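PDB 6ILA: fructuronate-tagaturonate epimerase UxaE from Cohnella laeviribosi, which catalyses the epimerisation that interconverts the hexuronates D-fructuronate and D-tagaturonate, probably with the help of a zinc ion bound in its TIM barrel. Local coordinates for residues T81-F86 and G174-T179; F308-D313 and I341-D346. All blocks are in the same frame, centred on the assembly; numbering follows the deposited sequence.

Contact 1: residues T81-F86 and G174-T179; sequences TVPQAF and GFTMLT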
loop_
_atom_site.group_PDB
_atom_site.type_symbol
_atom_site.label_atom_id
_atom_site.label_comp_id
_atom_site.label_asym_id
_atom_site.label_seq_id
_atom_site.Cartn_x
_atom_site.Cartn_y
_atom_site.Cartn_z
ATOM N N THR A 81 -0.750 -11.493 15.482
ATOM C CA THR A 81 -1.456 -10.243 15.262
ATOM C C THR A 81 -0.511 -9.060 15.157
ATOM O O THR A 81 -0.926 -7.986 14.717
ATOM C CB THR A 81 -2.438 -9.994 16.397
ATOM O OG1 THR A 81 -1.710 -9.780 17.605
ATOM C CG2 THR A 81 -3.321 -11.176 16.583
ATOM N N VAL A 82 0.737 -9.228 15.567
ATOM C CA VAL A 82 1.704 -8.139 15.550
ATOM C C VAL A 82 2.342 -8.116 14.173
ATOM O O VAL A 82 2.518 -9.172 13.555
ATOM C CB VAL A 82 2.742 -8.311 16.664
ATOM C CG1 VAL A 82 3.858 -7.261 16.557
ATOM C CG2 VAL A 82 2.034 -8.237 18.013
ATOM N N PRO A 83 2.651 -6.946 13.633
ATOM C CA PRO A 83 3.315 -6.905 12.333
ATOM C C PRO A 83 4.698 -7.510 12.418
ATOM O O PRO A 83 5.271 -7.697 13.493
ATOM C CB PRO A 83 3.376 -5.412 12.012
ATOM C CG PRO A 83 2.270 -4.825 12.782
ATOM C CD PRO A 83 2.211 -5.610 14.057
ATOM N N GLN A 84 5.249 -7.797 11.254
ATOM C CA GLN A 84 6.525 -8.486 11.214
ATOM C C GLN A 84 7.142 -8.285 9.842
ATOM O O GLN A 84 6.429 -8.235 8.838
ATOM C CB GLN A 84 6.335 -9.972 11.540
ATOM C CG GLN A 84 7.196 -10.923 10.742
ATOM C CD GLN A 84 6.658 -12.348 10.777
ATOM O OE1 GLN A 84 5.527 -12.585 11.221
ATOM N NE2 GLN A 84 7.478 -13.308 10.340
ATOM N N ALA A 85 8.456 -8.135 9.811
ATOM C CA ALA A 85 9.172 -7.957 8.560
ATOM C C ALA A 85 9.485 -9.311 7.922
ATOM O O ALA A 85 9.459 -10.357 8.574
ATOM C CB ALA A 85 10.454 -7.161 8.801
ATOM N N PHE A 86 9.795 -9.282 6.633
ATOM C CA PHE A 86 9.971 -10.515 5.888
ATOM C C PHE A 86 11.308 -10.625 5.184
ATOM O O PHE A 86 11.760 -11.741 4.943
ATOM C CB PHE A 86 8.846 -10.658 4.861
ATOM C CG PHE A 86 7.476 -10.584 5.464
ATOM C CD1 PHE A 86 6.825 -9.367 5.595
ATOM C CD2 PHE A 86 6.840 -11.729 5.905
ATOM C CE1 PHE A 86 5.559 -9.297 6.139
ATOM C CE2 PHE A 86 5.570 -11.664 6.457
ATOM C CZ PHE A 86 4.931 -10.442 6.572
ATOM N N GLY A 174 5.092 0.877 15.621
ATOM C CA GLY A 174 5.455 -0.466 15.224
ATOM C C GLY A 174 5.241 -0.801 13.767
ATOM O O GLY A 174 4.932 -1.947 13.450
ATOM N N PHE A 175 5.406 0.154 12.860
ATOM C CA PHE A 175 5.412 -0.210 11.452
ATOM C C PHE A 175 6.687 -0.964 11.143
ATOM O O PHE A 175 7.777 -0.539 11.533
ATOM C CB PHE A 175 5.268 1.022 10.576
ATOM C CG PHE A 175 3.853 1.464 10.458
ATOM C CD1 PHE A 175 3.288 2.259 11.436
ATOM C CD2 PHE A 175 3.060 1.009 9.422
ATOM C CE1 PHE A 175 1.965 2.635 11.353
ATOM C CE2 PHE A 175 1.737 1.375 9.326
ATOM C CZ PHE A 175 1.182 2.188 10.298
ATOM N N THR A 176 6.550 -2.114 10.496
ATOM C CA THR A 176 7.701 -2.961 10.223
ATOM C C THR A 176 8.313 -2.692 8.865
ATOM O O THR A 176 9.378 -3.229 8.564
ATOM C CB THR A 176 7.316 -4.427 10.339
ATOM O OG1 THR A 176 6.453 -4.786 9.254
ATOM C CG2 THR A 176 6.601 -4.630 11.629
ATOM N N MET A 177 7.690 -1.848 8.062
ATOM C CA MET A 177 8.247 -1.455 6.781
ATOM C C MET A 177 8.086 0.051 6.625
ATOM O O MET A 177 7.043 0.604 6.982
ATOM C CB MET A 177 7.560 -2.214 5.637
ATOM C CG MET A 177 8.016 -1.795 4.247
ATOM S SD MET A 177 7.116 -2.617 2.909
ATOM C CE MET A 177 7.228 -1.385 1.608
ATOM N N LEU A 178 9.121 0.718 6.103
ATOM C CA LEU A 178 9.087 2.166 5.900
ATOM C C LEU A 178 9.508 2.505 4.482
ATOM O O LEU A 178 10.487 1.962 3.968
ATOM C CB LEU A 178 9.963 2.902 6.916
ATOM C CG LEU A 178 9.339 2.707 8.307
ATOM C CD1 LEU A 178 10.382 2.657 9.408
ATOM C CD2 LEU A 178 8.267 3.730 8.599
ATOM N N THR A 179 8.739 3.376 3.853
ATOM C CA THR A 179 8.865 3.741 2.450
ATOM C C THR A 179 9.261 5.206 2.431
ATOM O O THR A 179 8.426 6.092 2.626
ATOM C CB THR A 179 7.557 3.506 1.711
ATOM O OG1 THR A 179 7.354 2.103 1.531
ATOM C CG2 THR A 179 7.543 4.230 0.358
#
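T176 lies over one face of the peptide group joining Q84 to A85: its CB is 3.9 Å from Q84 C and stands almost straight above it. OG1 comes down on the same face, above the carbonyl oxygen and not in its plane, consistent with the hydrogen bond from T176 OG1 to Q84 O being long (3.5 Å) and weak. The puckered P83 ring is approached obliquely, from one side. Its CB touches T176 CG2 at 3.3 Å, while farther along its CG comes within 4.0 Å of G174 O. A chi1 of 70° sets OG1 between the backbone N and the carbonyl carbon of T176, and this turn carries CG2 round toward the proline. Threonine thus serves both neighbours, with a methyl for the ring and a hydroxyl for the carbonyl; OG1 also makes a weak hydrogen bond with A156 N.

The setting is the end of the TIM barrel at which its parallel strands begin. Helix 164-172 and strand 177-181 belong to a beta-alpha-beta crossover that starts from strand 156-161. G174, with phi 78°, is the C-prime residue of the Schellman motif closing that helix, a conformation glycine adopts readily. T176 follows just ahead of the strand and already pairs through its backbone with D266. Residues 81-86, an irregular run leading toward strand 92-95, cross this entry on the side of the T176 side chain; proline suits such a place because it needs no N-H partner. P83 also packs on A156 and Y154. Further along, the small A85 brings its CB to 4.1 Å from T176 O and rests on D266.

Contact 2: residues F308-D313 and I341-D346; sequences FQKGID and IHSGAD. With PO4 (phosphate ion), chain E.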
loop_
_atom_site.group_PDB
_atom_site.type_symbol
_atom_site.label_atom_id
_atom_site.label_comp_id
_atom_site.label_asym_id
_atom_site.label_seq_id
_atom_site.Cartn_x
_atom_site.Cartn_y
_atom_site.Cartn_z
ATOM N N PHE A 308 2.399 5.007 -14.918
ATOM C CA PHE A 308 1.615 4.180 -14.019
ATOM C C PHE A 308 0.596 5.097 -13.351
ATOM O O PHE A 308 0.853 5.664 -12.288
ATOM C CB PHE A 308 2.498 3.511 -12.986
ATOM C CG PHE A 308 3.268 2.350 -13.503
ATOM C CD1 PHE A 308 4.274 2.531 -14.426
ATOM C CD2 PHE A 308 3.002 1.068 -13.051
ATOM C CE1 PHE A 308 5.001 1.468 -14.905
ATOM C CE2 PHE A 308 3.721 -0.012 -13.537
ATOM C CZ PHE A 308 4.731 0.203 -14.460
ATOM N N GLN A 309 -0.566 5.228 -13.968
ATOM C CA GLN A 309 -1.601 6.045 -13.366
ATOM C C GLN A 309 -2.458 5.218 -12.421
ATOM O O GLN A 309 -2.440 3.986 -12.439
ATOM C CB GLN A 309 -2.466 6.667 -14.437
ATOM C CG GLN A 309 -1.664 7.312 -15.483
ATOM C CD GLN A 309 -2.320 8.557 -15.963
ATOM O OE1 GLN A 309 -3.297 9.001 -15.387
ATOM N NE2 GLN A 309 -1.802 9.127 -17.040
ATOM N N LYS A 310 -3.223 5.918 -11.591
ATOM C CA LYS A 310 -4.084 5.245 -10.631
ATOM C C LYS A 310 -5.271 4.609 -11.330
ATOM O O LYS A 310 -5.992 5.275 -12.078
ATOM C CB LYS A 310 -4.581 6.232 -9.587
ATOM C CG LYS A 310 -3.603 6.466 -8.488
ATOM C CD LYS A 310 -3.286 5.188 -7.783
ATOM C CE LYS A 310 -2.788 5.475 -6.372
ATOM N NZ LYS A 310 -3.499 4.709 -5.269
ATOM N N GLY A 311 -5.477 3.321 -11.075
ATOM C CA GLY A 311 -6.704 2.646 -11.433
ATOM C C GLY A 311 -6.747 2.071 -12.825
ATOM O O GLY A 311 -7.741 1.428 -13.183
ATOM N N ILE A 312 -5.703 2.270 -13.622
ATOM C CA ILE A 312 -5.696 1.882 -15.023
ATOM C C ILE A 312 -4.407 1.143 -15.306
ATOM O O ILE A 312 -3.487 1.123 -14.493
ATOM C CB ILE A 312 -5.839 3.087 -15.974
ATOM C CG1 ILE A 312 -4.690 4.080 -15.766
ATOM C CG2 ILE A 312 -7.210 3.758 -15.794
ATOM C CD1 ILE A 312 -4.602 5.122 -16.852
ATOM N N ASP A 313 -4.357 0.543 -16.490
ATOM C CA ASP A 313 -3.249 -0.266 -16.956
ATOM C C ASP A 313 -2.181 0.619 -17.586
ATOM O O ASP A 313 -2.382 1.813 -17.826
ATOM C CB ASP A 313 -3.747 -1.312 -17.956
ATOM C CG ASP A 313 -2.760 -2.457 -18.183
ATOM O OD1 ASP A 313 -1.712 -2.522 -17.514
ATOM O OD2 ASP A 313 -3.046 -3.313 -19.043
ATOM N N ILE A 341 6.753 -2.230 -7.099
ATOM C CA ILE A 341 5.874 -1.642 -8.105
ATOM C C ILE A 341 4.794 -0.841 -7.395
ATOM O O ILE A 341 3.878 -1.397 -6.780
ATOM C CB ILE A 341 5.259 -2.688 -9.036
ATOM C CG1 ILE A 341 6.304 -3.200 -10.022
ATOM C CG2 ILE A 341 4.247 -2.031 -9.874
ATOM C CD1 ILE A 341 7.325 -4.124 -9.429
ATOM N N HIS A 342 4.906 0.469 -7.500
ATOM C CA HIS A 342 3.872 1.367 -7.042
ATOM C C HIS A 342 2.827 1.547 -8.125
ATOM O O HIS A 342 3.066 1.271 -9.302
ATOM C CB HIS A 342 4.487 2.696 -6.644
ATOM C CG HIS A 342 5.261 2.617 -5.373
ATOM N ND1 HIS A 342 5.108 3.525 -4.352
ATOM C CD2 HIS A 342 6.170 1.715 -4.939
ATOM C CE1 HIS A 342 5.899 3.192 -3.346
ATOM N NE2 HIS A 342 6.561 2.102 -3.682
ATOM N N SER A 343 1.646 1.999 -7.709
ATOM C CA SER A 343 0.490 2.155 -8.586
ATOM C C SER A 343 0.157 0.862 -9.310
ATOM O O SER A 343 -0.502 0.879 -10.361
ATOM C CB SER A 343 0.710 3.292 -9.584
ATOM O OG SER A 343 0.459 4.540 -8.963
ATOM N N GLY A 344 0.577 -0.262 -8.722
ATOM C CA GLY A 344 0.580 -1.526 -9.433
ATOM C C GLY A 344 -0.792 -2.090 -9.746
ATOM O O GLY A 344 -0.939 -2.844 -10.710
ATOM N N ALA A 345 -1.802 -1.760 -8.949
ATOM C CA ALA A 345 -3.110 -2.333 -9.206
ATOM C C ALA A 345 -3.546 -2.009 -10.619
ATOM O O ALA A 345 -3.407 -0.877 -11.074
ATOM C CB ALA A 345 -4.141 -1.800 -8.215
ATOM N N ASP A 346 -4.064 -3.012 -11.316
ATOM C CA ASP A 346 -4.676 -2.886 -12.634
ATOM C C ASP A 346 -3.646 -2.728 -13.734
ATOM O O ASP A 346 -4.005 -2.454 -14.878
ATOM C CB ASP A 346 -5.676 -1.718 -12.683
ATOM C CG ASP A 346 -6.476 -1.585 -11.400
ATOM O OD1 ASP A 346 -7.254 -2.517 -11.086
ATOM O OD2 ASP A 346 -6.288 -0.569 -10.685
HETATM P P PO4 E . -3.919 1.366 -6.532
HETATM O O1 PO4 E . -4.996 1.916 -7.417
HETATM O O2 PO4 E . -3.486 2.421 -5.559
HETATM O O3 PO4 E . -4.507 0.222 -5.739
HETATM O O4 PO4 E . -2.742 0.929 -7.393
#
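F308 lies alongside the bend that follows strand 338-341, at the C-terminal ends of the TIM-barrel strands, where the loops after the sixth and seventh strands meet. Its CB lies 3.8 Å from S343 CB. With CG beside the backbone N (chi1 -77°), the ring runs back along residues 343 to 341: CD2 is 3.8 Å from H342 O, CE2 is 4.2 Å from I341 CG2, and S343 O lies at the ring edge, near its plane. The phenyl ring thereby packs beside the backbone of H342, a residue of the zinc site.

No hydrogen bond joins the two segments directly. Instead K347 NZ shares its three N-H groups among four carbonyl oxygens, those of Q309 and I312 and those of S343 and A345. At the far end the D346 carboxylate lies against G311, with OD2 3.3 Å from G311 CA; the positive phi of G311 (87°) suits glycine. D346 OD1 forms a salt bridge with R434, which also binds G311 O.

K310 and A345 flank a phosphate, probably from the crystallisation liquor, that is held also by H438 and the backbone N-H groups of A367, G368 and T369. A345 N donates to phosphate O4 at 3.2 Å, with a bent N-H...O angle of 135°.

In the fold
The two contacts follow one another along the chain, contact 1 closing before contact 2 opens, and their centres are about 23 Å apart. Both belong to the same eight-stranded barrel but to different ends of it: contact 1 sits where strand 177-181, the fourth, begins, contact 2 where strands 299-301 and 338-341, the sixth and seventh, have given way to loops. Strand 177-181 bridges much of the distance, for T179 CG2 packs 4.2 Å from H342 CE1. E268 and K365 are neighbours of both residues. Contact 1 thus joins parts of the barrel floor; contact 2 lies at the rim, where a TIM-barrel active site is expected, and supplies H342, which with H160 of strand 156-161 binds zinc.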